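Local atomic coordinates of possible transcriptional regulator, ArsR family protein (PDB entry 2OQG), a protein that probably binds DNA as a winged-helix transcriptional regulator of the ArsR family. Residues Ser13-Leu18 with Leu58-Leu63. Residues are numbered along the deposited sequence; the frame is centred on the assembly and turned at random.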
# COMPACT_ATOMS: atom_id res chain seq x y z
N SER A 13 23.33 -11.34 6.68
CA SER A 13 22.48 -10.28 7.26
C SER A 13 21.11 -10.85 7.65
O SER A 13 20.55 -10.47 8.68
CB SER A 13 22.32 -9.04 6.37
OG SER A 13 21.69 -9.32 5.13
N VAL A 14 20.62 -11.80 6.86
CA VAL A 14 19.36 -12.47 7.24
C VAL A 14 19.58 -13.30 8.49
O VAL A 14 18.72 -13.27 9.40
CB VAL A 14 18.79 -13.31 6.07
CG1 VAL A 14 17.67 -14.27 6.54
CG2 VAL A 14 18.26 -12.37 4.98
N PHE A 15 20.66 -14.10 8.54
CA PHE A 15 20.88 -14.89 9.74
C PHE A 15 20.93 -13.95 10.95
O PHE A 15 20.33 -14.24 12.00
CB PHE A 15 22.18 -15.67 9.71
CG PHE A 15 22.31 -16.67 8.58
CD1 PHE A 15 21.18 -17.22 7.95
CD2 PHE A 15 23.59 -17.16 8.19
CE1 PHE A 15 21.31 -18.25 6.99
CE2 PHE A 15 23.74 -18.12 7.17
CZ PHE A 15 22.55 -18.68 6.59
N ALA A 16 21.67 -12.86 10.84
CA ALA A 16 21.78 -11.92 11.98
C ALA A 16 20.38 -11.39 12.36
O ALA A 16 20.02 -11.29 13.55
CB ALA A 16 22.67 -10.78 11.62
N ALA A 17 19.58 -11.05 11.34
CA ALA A 17 18.27 -10.46 11.60
C ALA A 17 17.41 -11.48 12.37
O ALA A 17 16.72 -11.11 13.32
CB ALA A 17 17.62 -10.02 10.32
N LEU A 18 17.51 -12.74 11.96
CA LEU A 18 16.64 -13.80 12.50
C LEU A 18 17.23 -14.39 13.83
O LEU A 18 16.68 -15.34 14.38
CB LEU A 18 16.52 -14.90 11.45
CG LEU A 18 15.80 -14.49 10.17
CD1 LEU A 18 15.52 -15.71 9.25
CD2 LEU A 18 14.47 -13.79 10.48
N LEU A 58 15.68 -5.03 9.42
CA LEU A 58 14.80 -5.94 8.65
C LEU A 58 14.58 -5.49 7.20
O LEU A 58 14.53 -6.35 6.27
CB LEU A 58 13.46 -6.14 9.37
CG LEU A 58 13.57 -6.84 10.72
CD1 LEU A 58 12.23 -6.73 11.46
CD2 LEU A 58 14.00 -8.34 10.53
N GLN A 59 14.41 -4.19 6.96
CA GLN A 59 14.24 -3.73 5.57
C GLN A 59 15.52 -3.90 4.78
O GLN A 59 15.49 -4.25 3.58
CB GLN A 59 13.81 -2.26 5.55
CG GLN A 59 12.52 -2.00 6.23
CD GLN A 59 12.17 -0.51 6.25
OE1 GLN A 59 11.62 0.04 5.31
NE2 GLN A 59 12.55 0.14 7.32
N ALA A 60 16.67 -3.67 5.44
CA ALA A 60 17.94 -3.71 4.72
C ALA A 60 18.25 -5.09 4.19
O ALA A 60 19.00 -5.22 3.24
CB ALA A 60 19.13 -3.20 5.62
N CYS A 61 17.77 -6.13 4.87
CA CYS A 61 18.09 -7.48 4.42
C CYS A 61 16.89 -8.08 3.69
O CYS A 61 16.93 -9.26 3.31
CB CYS A 61 18.56 -8.33 5.61
SG CYS A 61 17.24 -8.72 6.69
N GLY A 62 15.85 -7.28 3.46
CA GLY A 62 14.74 -7.70 2.61
C GLY A 62 13.61 -8.45 3.29
O GLY A 62 12.69 -8.96 2.62
N LEU A 63 13.63 -8.50 4.62
CA LEU A 63 12.58 -9.24 5.35
C LEU A 63 11.31 -8.44 5.58
O LEU A 63 10.22 -9.00 5.89
CB LEU A 63 13.13 -9.70 6.71
CG LEU A 63 14.11 -10.87 6.59
CD1 LEU A 63 14.82 -11.10 7.90
CD2 LEU A 63 13.33 -12.14 6.22
O HOH W 1 21.72 -6.71 3.93
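The side chain of C61 lies over one face of helix 5-17, overlapping S13, V14 and A17 where helix 48-60 of this winged helix-turn-helix domain runs out. C61 SG stands between the backbone N and the carbonyl carbon (chi1 72°), which places it 3.9 Å from A17 CB and leaves C61 CB to meet S13. A Schellman motif turns the chain here: L63 N bonds back to L58 O and G62 N to Q59 O, with G62 as the C' residue at positive phi (87°). That reversal brings L63 to the same helix face as C61 just before strand 64-69, the first strand of the wing. The CD1 branch of L63 reaches A17 CB at 3.9 Å and L18 CD2 at 3.7 Å, the two leucine side chains meeting at a slant. From the last turn of helix 48-60, L58 adds its CD2 methyl, 4.0 Å from A17 CB, so the small alanine is touched by a sulfur and two leucine branches. V14 lies alongside, its CG2 against the carbonyl O of C61. The apolar layer continues beyond these segments: L18 and L63 both touch L82 of helix 80-107, L58 and L18 share L27 of helix 21-32, and F15 of the second subunit packs on L18. At the exposed edge S13 OG rests against C61 CB, a van der Waals contact of 3.3 Å, and the polar link is a water that hydrogen-bonds with S13 OG and donates to A60 O at 3.2 Å.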